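Local coordinates for glycerophosphodiester phosphodiesterase (Thermotoga maritima, PDB 1O1Z), which is a TIM-barrel protein of the glycerophosphodiester phosphodiesterase family and carries a bound sodium ion in this crystal structure, at residues Val57-Glu62 and Val72-Ala77; Ser132-Asp137 and Gly149-Glu154; Leu175-Gln180 and Ile199-Trp204. All blocks are in the same frame, centred on the assembly; numbering follows the deposited sequence.

Overall arrangement
The three contacts follow one another along the chain, and none crosses another. Contact 1 closes first. It ties the loop after strand 56-58 to the turn after strand 70-73, at the open end of the hairpin 63-64 and 70-73. Contact 2 closes the beta-alpha-beta unit of strand 129-133, helix 136-142 and strand 148-151. Contact 3 does the same for strand 174-178, helix 185-196 and strand 200-204. Contacts 2 and 3 touch, because strands 148-151 and 174-178 are neighbours in the barrel sheet; their centres are 11 Å apart. Contact 1 lies on the opposite side of the chain's centre from contact 3, with centres 26 Å apart.

Contact 1: residues Val57-Glu62 and Val72-Ala77; sequences VVSHDE and VKIRDA
Glu62 offers its two carboxylate oxygens to two basic side chains of 72-77, forming a salt-bridge network. Arg75 NH1 donates to Glu62 OE1 over 3.1 Å, with an N-H...O angle of 159°. The oxygen sits at the edge of the guanidinium, in its plane. The planes of the two flat groups are 70° apart, and NH1 meets OE1 from above the carboxylate plane. A weak bond from Arg75 NH2 reaches the same oxygen. Glu62 OE2 forms the second salt bridge, to Lys73 NZ at 2.5 Å. This short distance is doubtful, because Lys73 is modelled in two conformers. The lysine runs alongside Glu62 and bends at its last torsion (chi4 -73°), which turns NZ to the carboxylate.

The backbone adds a further bond. Ile74 N donates to Glu62 O over 2.9 Å. One water also donates to that oxygen and accepts from Arg75 N, while lying over a face of the guanidinium. A second water links Glu62 OE1 with Arg75 NH2.

Ile74 supplies the apolar part. Its CD1 rests 3.9 Å from Ser59 OG, and its CG2 is 4.2 Å from Val57 CG1. Ser59 OG donates to Asp61 O on a lone pair.

The strongest polar partner of Arg75 is Glu112, through NH2; its charge is probably shared between two carboxylates. Val57 packs on Val79 and Ile74 on Leu82, both of helix 79-85. Glu62 and Arg75 touch Arg49 of strand 43-50. The contact thus ties the small antiparallel pair 63-64 and 70-73 to the edge of the main sheet.

Contact 2: residues Ser132-Asp137 and Gly149-Glu154; sequences SSFDLD and GYLIDE
Phe134 lies flat against Leu151. Leu151 CB stands over the centre of the ring, 3.5 Å from its centroid and 8° off the normal, a clear CH-pi contact. The phenyl reaches this place with its CG beside the backbone N (chi1 -71°). Leu151 CD1 also reaches Ser132, 3.7 Å from its OG, which is hydrogen-bonded to Asn107 ND2. Asp153 approaches the same ring obliquely. The carboxylate and ring planes are only 15° apart, with OD2 3.6 Å from Phe134 CD1. Asp153 OD1 accepts from the backbone N of Glu155 and Asn156, which probably helps to hold the carboxylate in place.

A second pair meets at about a right angle. Leu136 CD1 stands over one face of the Tyr150 ring, while Leu136 CD2 touches Tyr150 CD1 at 3.6 Å. The hydroxyl of Tyr150 bonds to Asp140.

Leu151 N donates to Ser133 O over 3.0 Å, the parallel strand bond. Ser133 OG then takes Asp135 N in an ST turn, and Asp135 caps the helix that follows at Leu138 N.

The contact closes a beta-alpha-beta unit of the barrel, from strand 129-133 through helix 136-142 to strand 148-151. Asn156 ND2 bonds to both Phe134 O and Leu151 O. Helix 160-170 packs on Leu136 and Tyr150, while strands 105-110 and 174-178 continue the sheet beyond the two strands.

Contact 3: residues Leu175-Gln180 and Ile199-Trp204; sequences LHVPYQ and IVIFVW
With CG between its backbone N and carbonyl carbon (chi1 60°), Trp204 runs alongside Pro178, pointing the same way. The indole NE1 donates to His176 O over 3.0 Å, with the oxygen in the ring plane. NE1 sits 68° out of the carbonyl plane of His176. Pro178 CA makes a CH-pi contact over one face of the five-membered ring, 4.2 Å from its centroid.

His176 and Phe202 pair on one face of the sheet and point the same way, each with CG beside the backbone N. Phe202 CB lies over a face of the imidazole, and their rings are oblique. His176 NE2 bonds to Ser174 OG.

In the parallel ladder, Leu175 N meets Val200 O and Val177 N meets Phe202 O, both at 2.9 Å; Leu175 O and Val177 O accept in return from Phe202 N and Trp204 N. A water joins Trp204 O to Gln180 OE1.

On the face of Leu175, Val177, Ile201 and Val203, Leu175 CG packs 3.7 Å from CG2 of Ile199, just before strand 200-204. Helix 185-196 links the two strands in a beta-alpha-beta unit of the TIM barrel and lies over this face. Strands 148-151 and 221-224 flank the pair.

Contact 1: residues Val57-Glu62 and Val72-Ala77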
loop_
_atom_site.group_PDB
_atom_site.type_symbol
_atom_site.label_atom_id
_atom_site.label_comp_id
_atom_site.label_asym_id
_atom_site.label_seq_id
_atom_site.Cartn_x
_atom_site.Cartn_y
_atom_site.Cartn_z
ATOM N N VAL A 57 -7.675 8.448 -9.156
ATOM C CA VAL A 57 -6.999 9.517 -8.415
ATOM C C VAL A 57 -6.341 8.948 -7.160
ATOM O O VAL A 57 -6.817 7.983 -6.589
ATOM C CB VAL A 57 -8.041 10.611 -8.023
ATOM C CG1 VAL A 57 -7.508 11.594 -6.970
ATOM C CG2 VAL A 57 -8.470 11.335 -9.300
ATOM N N VAL A 58 -5.255 9.573 -6.728
ATOM C CA VAL A 58 -4.505 9.127 -5.551
ATOM C C VAL A 58 -4.959 9.969 -4.343
ATOM O O VAL A 58 -4.670 11.161 -4.246
ATOM C CB VAL A 58 -3.006 9.221 -5.770
ATOM C CG1 VAL A 58 -2.246 8.751 -4.518
ATOM C CG2 VAL A 58 -2.583 8.409 -6.983
ATOM N N SER A 59 -5.718 9.360 -3.430
ATOM C CA SER A 59 -6.180 10.029 -2.224
ATOM C C SER A 59 -6.560 8.976 -1.198
ATOM O O SER A 59 -7.397 8.125 -1.477
ATOM C CB SER A 59 -7.412 10.885 -2.517
ATOM O OG SER A 59 -7.857 11.555 -1.324
ATOM N N HIS A 60 -5.963 9.051 -0.008
ATOM C CA HIS A 60 -6.381 8.157 1.080
ATOM C C HIS A 60 -7.840 8.381 1.514
ATOM O O HIS A 60 -8.638 7.434 1.553
ATOM C CB HIS A 60 -5.434 8.311 2.270
ATOM C CG HIS A 60 -5.807 7.438 3.413
ATOM N ND1 HIS A 60 -6.650 7.848 4.416
ATOM C CD2 HIS A 60 -5.509 6.141 3.661
ATOM C CE1 HIS A 60 -6.833 6.845 5.261
ATOM N NE2 HIS A 60 -6.170 5.796 4.818
ATOM N N ASP A 61 -8.198 9.622 1.814
ATOM C CA ASP A 61 -9.524 9.969 2.288
ATOM C C ASP A 61 -10.467 10.133 1.097
ATOM O O ASP A 61 -10.026 10.431 -0.018
ATOM C CB ASP A 61 -9.503 11.282 3.053
ATOM C CG ASP A 61 -8.729 11.237 4.379
ATOM O OD1 ASP A 61 -8.331 10.150 4.865
ATOM O OD2 ASP A 61 -8.553 12.294 5.016
ATOM N N GLU A 62 -11.766 10.041 1.343
ATOM C CA GLU A 62 -12.750 10.204 0.280
ATOM C C GLU A 62 -13.021 11.679 -0.037
ATOM O O GLU A 62 -13.737 11.971 -0.977
ATOM C CB GLU A 62 -14.073 9.488 0.621
ATOM C CG GLU A 62 -14.897 10.128 1.711
ATOM C CD GLU A 62 -16.307 9.554 1.814
ATOM O OE1 GLU A 62 -16.642 8.575 1.105
ATOM O OE2 GLU A 62 -17.081 10.094 2.619
ATOM N N VAL A 72 -15.147 18.735 -0.004
ATOM C CA VAL A 72 -15.372 18.273 -1.364
ATOM C C VAL A 72 -14.974 16.812 -1.439
ATOM O O VAL A 72 -13.832 16.462 -1.125
ATOM C CB VAL A 72 -14.518 19.062 -2.382
ATOM C CG1 VAL A 72 -14.703 18.501 -3.792
ATOM C CG2 VAL A 72 -14.867 20.563 -2.344
ATOM N N LYS A 73 -15.894 15.963 -1.879
ATOM C CA LYS A 73 -15.583 14.561 -2.083
ATOM C C LYS A 73 -14.886 14.337 -3.419
ATOM O O LYS A 73 -15.249 14.916 -4.427
ATOM C CB LYS A 73 -16.837 13.682 -2.040
ATOM C CG LYS A 73 -17.483 13.587 -0.685
ATOM C CD LYS A 73 -18.738 12.752 -0.775
ATOM C CE LYS A 73 -19.418 12.617 0.570
ATOM N NZ LYS A 73 -18.657 11.706 1.459
ATOM N N ILE A 74 -13.923 13.439 -3.423
ATOM C CA ILE A 74 -13.194 13.066 -4.633
ATOM C C ILE A 74 -14.167 12.663 -5.749
ATOM O O ILE A 74 -14.008 13.056 -6.915
ATOM C CB ILE A 74 -12.183 11.921 -4.330
ATOM C CG1 ILE A 74 -11.139 12.321 -3.265
ATOM C CG2 ILE A 74 -11.505 11.417 -5.596
ATOM C CD1 ILE A 74 -10.349 13.515 -3.593
ATOM N N ARG A 75 -15.192 11.874 -5.416
ATOM C CA ARG A 75 -16.084 11.356 -6.449
ATOM C C ARG A 75 -17.086 12.391 -6.964
ATOM O O ARG A 75 -17.823 12.104 -7.912
ATOM C CB ARG A 75 -16.811 10.100 -5.985
ATOM C CG ARG A 75 -17.821 10.286 -4.874
ATOM C CD ARG A 75 -18.484 8.961 -4.460
ATOM N NE ARG A 75 -17.500 8.118 -3.804
ATOM C CZ ARG A 75 -17.250 8.094 -2.487
ATOM N NH1 ARG A 75 -17.945 8.840 -1.647
ATOM N NH2 ARG A 75 -16.273 7.314 -2.017
ATOM N N ASP A 76 -17.111 13.564 -6.343
ATOM C CA ASP A 76 -18.028 14.633 -6.690
ATOM C C ASP A 76 -17.360 15.656 -7.620
ATOM O O ASP A 76 -18.031 16.580 -8.084
ATOM C CB ASP A 76 -18.508 15.340 -5.421
ATOM C CG ASP A 76 -19.571 14.563 -4.646
ATOM O OD1 ASP A 76 -20.091 13.540 -5.127
ATOM O OD2 ASP A 76 -19.961 14.952 -3.531
ATOM N N ALA A 77 -16.063 15.511 -7.854
ATOM C CA ALA A 77 -15.306 16.455 -8.675
ATOM C C ALA A 77 -14.555 15.708 -9.763
ATOM O O ALA A 77 -14.087 14.583 -9.559
ATOM C CB ALA A 77 -14.336 17.227 -7.819
HETATM O O HOH W 1 -15.110 10.425 -2.829
HETATM O O HOH W 2 -15.395 6.237 0.726
#

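Contact 2: residues Ser132-Asp137 and Gly149-Glu154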
loop_
_atom_site.group_PDB
_atom_site.type_symbol
_atom_site.label_atom_id
_atom_site.label_comp_id
_atom_site.label_asym_id
_atom_site.label_seq_id
_atom_site.Cartn_x
_atom_site.Cartn_y
_atom_site.Cartn_z
ATOM N N SER A 132 -3.436 -4.094 -2.999
ATOM C CA SER A 132 -3.862 -4.497 -1.690
ATOM C C SER A 132 -5.183 -3.838 -1.351
ATOM O O SER A 132 -5.625 -2.870 -1.988
ATOM C CB SER A 132 -2.814 -4.168 -0.629
ATOM O OG SER A 132 -2.509 -2.777 -0.615
ATOM N N SER A 133 -5.844 -4.414 -0.359
ATOM C CA SER A 133 -7.131 -3.920 0.100
ATOM C C SER A 133 -7.497 -4.619 1.392
ATOM O O SER A 133 -7.105 -5.769 1.640
ATOM C CB SER A 133 -8.227 -4.168 -0.944
ATOM O OG SER A 133 -9.483 -3.634 -0.523
ATOM N N PHE A 134 -8.292 -3.937 2.230
ATOM C CA PHE A 134 -8.927 -4.603 3.353
ATOM C C PHE A 134 -10.164 -5.437 2.914
ATOM O O PHE A 134 -10.696 -6.234 3.686
ATOM C CB PHE A 134 -9.357 -3.548 4.406
ATOM C CG PHE A 134 -8.206 -2.910 5.153
ATOM C CD1 PHE A 134 -7.654 -3.544 6.253
ATOM C CD2 PHE A 134 -7.667 -1.713 4.741
ATOM C CE1 PHE A 134 -6.599 -2.959 6.962
ATOM C CE2 PHE A 134 -6.594 -1.142 5.425
ATOM C CZ PHE A 134 -6.063 -1.792 6.535
ATOM N N ASP A 135 -10.587 -5.238 1.654
ATOM C CA ASP A 135 -11.696 -5.976 1.035
ATOM C C ASP A 135 -11.142 -7.250 0.397
ATOM O O ASP A 135 -10.750 -7.282 -0.769
ATOM C CB ASP A 135 -12.339 -5.057 0.009
ATOM C CG ASP A 135 -13.637 -5.557 -0.546
ATOM O OD1 ASP A 135 -13.954 -6.776 -0.444
ATOM O OD2 ASP A 135 -14.420 -4.733 -1.140
ATOM N N LEU A 136 -11.048 -8.291 1.211
ATOM C CA LEU A 136 -10.354 -9.490 0.789
ATOM C C LEU A 136 -11.119 -10.190 -0.345
ATOM O O LEU A 136 -10.507 -10.736 -1.260
ATOM C CB LEU A 136 -10.124 -10.428 1.975
ATOM C CG LEU A 136 -9.450 -9.745 3.171
ATOM C CD1 LEU A 136 -9.139 -10.844 4.181
ATOM C CD2 LEU A 136 -8.219 -8.974 2.801
ATOM N N ASP A 137 -12.445 -10.161 -0.294
ATOM C CA ASP A 137 -13.248 -10.777 -1.355
ATOM C C ASP A 137 -12.986 -10.095 -2.689
ATOM O O ASP A 137 -12.962 -10.748 -3.723
ATOM C CB ASP A 137 -14.733 -10.726 -1.078
ATOM C CG ASP A 137 -15.177 -11.546 0.112
ATOM O OD1 ASP A 137 -14.389 -12.328 0.705
ATOM O OD2 ASP A 137 -16.373 -11.473 0.498
ATOM N N GLY A 149 -2.107 -8.467 -2.082
ATOM C CA GLY A 149 -1.834 -8.604 -0.697
ATOM C C GLY A 149 -3.056 -8.264 0.124
ATOM O O GLY A 149 -3.717 -7.233 -0.059
ATOM N N TYR A 150 -3.353 -9.140 1.062
ATOM C CA TYR A 150 -4.438 -8.886 1.988
ATOM C C TYR A 150 -3.980 -7.891 3.045
ATOM O O TYR A 150 -2.996 -8.147 3.723
ATOM C CB TYR A 150 -4.807 -10.166 2.713
ATOM C CG TYR A 150 -5.425 -11.284 1.895
ATOM C CD1 TYR A 150 -6.170 -11.042 0.740
ATOM C CD2 TYR A 150 -5.339 -12.592 2.357
ATOM C CE1 TYR A 150 -6.820 -12.097 0.078
ATOM C CE2 TYR A 150 -5.953 -13.621 1.699
ATOM C CZ TYR A 150 -6.658 -13.374 0.554
ATOM O OH TYR A 150 -7.268 -14.434 -0.113
ATOM N N LEU A 151 -4.734 -6.808 3.249
ATOM C CA LEU A 151 -4.536 -5.933 4.392
ATOM C C LEU A 151 -5.383 -6.472 5.504
ATOM O O LEU A 151 -6.580 -6.672 5.319
ATOM C CB LEU A 151 -4.935 -4.497 4.068
ATOM C CG LEU A 151 -3.845 -3.738 3.340
ATOM C CD1 LEU A 151 -4.394 -2.548 2.538
ATOM C CD2 LEU A 151 -2.848 -3.242 4.400
ATOM N N ILE A 152 -4.777 -6.666 6.662
ATOM C CA ILE A 152 -5.461 -7.273 7.792
ATOM C C ILE A 152 -5.794 -6.243 8.857
ATOM O O ILE A 152 -4.925 -5.475 9.258
ATOM C CB ILE A 152 -4.557 -8.391 8.358
ATOM C CG1 ILE A 152 -4.179 -9.418 7.277
ATOM C CG2 ILE A 152 -5.211 -9.032 9.562
ATOM C CD1 ILE A 152 -3.105 -10.387 7.720
ATOM N N ASP A 153 -7.051 -6.230 9.296
ATOM C CA ASP A 153 -7.481 -5.392 10.417
ATOM C C ASP A 153 -8.119 -6.296 11.475
ATOM O O ASP A 153 -8.048 -7.531 11.364
ATOM C CB ASP A 153 -8.380 -4.222 9.944
ATOM C CG ASP A 153 -9.738 -4.663 9.389
ATOM O OD1 ASP A 153 -10.223 -5.754 9.735
ATOM O OD2 ASP A 153 -10.408 -3.950 8.604
ATOM N N GLU A 154 -8.734 -5.706 12.497
ATOM C CA GLU A 154 -9.192 -6.491 13.641
ATOM C C GLU A 154 -10.331 -7.451 13.291
ATOM O O GLU A 154 -10.500 -8.488 13.945
ATOM C CB GLU A 154 -9.628 -5.577 14.795
#

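Contact 3: residues Leu175-Gln180 and Ile199-Trp204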
loop_
_atom_site.group_PDB
_atom_site.type_symbol
_atom_site.label_atom_id
_atom_site.label_comp_id
_atom_site.label_asym_id
_atom_site.label_seq_id
_atom_site.Cartn_x
_atom_site.Cartn_y
_atom_site.Cartn_z
ATOM N N LEU A 175 0.935 -10.688 2.520
ATOM C CA LEU A 175 0.061 -10.340 3.634
ATOM C C LEU A 175 0.624 -9.080 4.257
ATOM O O LEU A 175 1.815 -9.005 4.511
ATOM C CB LEU A 175 0.036 -11.443 4.666
ATOM C CG LEU A 175 -0.483 -12.783 4.152
ATOM C CD1 LEU A 175 -0.288 -13.881 5.200
ATOM C CD2 LEU A 175 -1.959 -12.701 3.770
ATOM N N HIS A 176 -0.244 -8.092 4.451
ATOM C CA HIS A 176 0.152 -6.777 4.937
ATOM C C HIS A 176 -0.461 -6.635 6.309
ATOM O O HIS A 176 -1.655 -6.390 6.443
ATOM C CB HIS A 176 -0.365 -5.701 3.977
ATOM C CG HIS A 176 0.191 -5.808 2.587
ATOM N ND1 HIS A 176 0.330 -4.714 1.762
ATOM C CD2 HIS A 176 0.639 -6.877 1.872
ATOM C CE1 HIS A 176 0.835 -5.103 0.597
ATOM N NE2 HIS A 176 1.022 -6.414 0.633
ATOM N N VAL A 177 0.366 -6.831 7.322
ATOM C CA VAL A 177 -0.112 -7.007 8.691
ATOM C C VAL A 177 0.331 -5.831 9.557
ATOM O O VAL A 177 1.402 -5.243 9.384
ATOM C CB VAL A 177 0.356 -8.345 9.274
ATOM C CG1 VAL A 177 0.079 -9.491 8.285
ATOM C CG2 VAL A 177 1.766 -8.313 9.560
ATOM N N PRO A 178 -0.503 -5.431 10.497
ATOM C CA PRO A 178 -0.102 -4.386 11.428
ATOM C C PRO A 178 1.063 -4.882 12.254
ATOM O O PRO A 178 1.100 -6.039 12.639
ATOM C CB PRO A 178 -1.338 -4.171 12.293
ATOM C CG PRO A 178 -2.274 -5.253 11.965
ATOM C CD PRO A 178 -1.866 -5.925 10.743
ATOM N N TYR A 179 2.032 -4.028 12.540
ATOM C CA TYR A 179 3.179 -4.512 13.322
ATOM C C TYR A 179 2.839 -5.048 14.721
ATOM O O TYR A 179 3.570 -5.863 15.276
ATOM C CB TYR A 179 4.288 -3.451 13.392
ATOM C CG TYR A 179 3.915 -2.173 14.060
ATOM C CD1 TYR A 179 4.009 -2.023 15.438
ATOM C CD2 TYR A 179 3.543 -1.052 13.302
ATOM C CE1 TYR A 179 3.701 -0.833 16.052
ATOM C CE2 TYR A 179 3.263 0.144 13.907
ATOM C CZ TYR A 179 3.337 0.257 15.276
ATOM O OH TYR A 179 3.028 1.459 15.868
ATOM N N GLN A 180 1.720 -4.593 15.271
ATOM C CA GLN A 180 1.229 -5.045 16.556
ATOM C C GLN A 180 0.862 -6.532 16.558
ATOM O O GLN A 180 0.781 -7.146 17.630
ATOM C CB GLN A 180 0.033 -4.199 16.989
ATOM C CG GLN A 180 0.379 -2.715 17.240
ATOM C CD GLN A 180 0.170 -1.810 16.043
ATOM O OE1 GLN A 180 0.093 -2.261 14.897
ATOM N NE2 GLN A 180 0.071 -0.501 16.309
ATOM N N ILE A 199 4.811 -16.925 0.855
ATOM C CA ILE A 199 4.027 -15.677 0.986
ATOM C C ILE A 199 4.907 -14.585 1.582
ATOM O O ILE A 199 5.707 -14.846 2.503
ATOM C CB ILE A 199 2.772 -15.896 1.805
ATOM C CG1 ILE A 199 1.854 -16.884 1.071
ATOM C CG2 ILE A 199 2.036 -14.565 2.033
ATOM C CD1 ILE A 199 0.895 -17.539 1.931
ATOM N N VAL A 200 4.827 -13.389 1.010
ATOM C CA VAL A 200 5.650 -12.246 1.385
ATOM C C VAL A 200 4.944 -11.476 2.489
ATOM O O VAL A 200 3.770 -11.192 2.367
ATOM C CB VAL A 200 5.909 -11.321 0.148
ATOM C CG1 VAL A 200 6.599 -10.045 0.508
ATOM C CG2 VAL A 200 6.736 -12.088 -0.885
ATOM N N ILE A 201 5.641 -11.194 3.582
ATOM C CA ILE A 201 5.032 -10.513 4.716
ATOM C C ILE A 201 5.504 -9.067 4.780
ATOM O O ILE A 201 6.694 -8.819 4.909
ATOM C CB ILE A 201 5.442 -11.229 6.041
ATOM C CG1 ILE A 201 5.144 -12.751 5.993
ATOM C CG2 ILE A 201 4.803 -10.513 7.222
ATOM C CD1 ILE A 201 3.708 -13.119 5.760
ATOM N N PHE A 202 4.569 -8.126 4.684
ATOM C CA PHE A 202 4.837 -6.702 4.855
ATOM C C PHE A 202 4.197 -6.275 6.167
ATOM O O PHE A 202 3.117 -6.762 6.547
ATOM C CB PHE A 202 4.210 -5.849 3.744
ATOM C CG PHE A 202 4.945 -5.874 2.441
ATOM C CD1 PHE A 202 4.693 -6.857 1.513
ATOM C CD2 PHE A 202 5.866 -4.857 2.121
ATOM C CE1 PHE A 202 5.370 -6.890 0.301
ATOM C CE2 PHE A 202 6.547 -4.904 0.905
ATOM C CZ PHE A 202 6.274 -5.915 -0.002
ATOM N N VAL A 203 4.861 -5.374 6.874
ATOM C CA VAL A 203 4.269 -4.749 8.052
ATOM C C VAL A 203 4.023 -3.271 7.842
ATOM O O VAL A 203 4.754 -2.629 7.131
ATOM C CB VAL A 203 5.086 -5.005 9.328
ATOM C CG1 VAL A 203 5.149 -6.482 9.591
ATOM C CG2 VAL A 203 6.463 -4.403 9.251
ATOM N N TRP A 204 2.964 -2.744 8.455
ATOM C CA TRP A 204 2.607 -1.331 8.343
ATOM C C TRP A 204 1.998 -0.814 9.638
ATOM O O TRP A 204 1.577 -1.601 10.478
ATOM C CB TRP A 204 1.577 -1.140 7.227
ATOM C CG TRP A 204 0.287 -1.925 7.473
ATOM C CD1 TRP A 204 0.064 -3.217 7.140
ATOM C CD2 TRP A 204 -0.906 -1.477 8.152
ATOM N NE1 TRP A 204 -1.190 -3.607 7.547
ATOM C CE2 TRP A 204 -1.815 -2.558 8.159
ATOM C CE3 TRP A 204 -1.303 -0.273 8.735
ATOM C CZ2 TRP A 204 -3.086 -2.479 8.732
ATOM C CZ3 TRP A 204 -2.569 -0.191 9.309
ATOM C CH2 TRP A 204 -3.445 -1.294 9.302
HETATM O O HOH W 3 -0.438 -0.981 12.525
#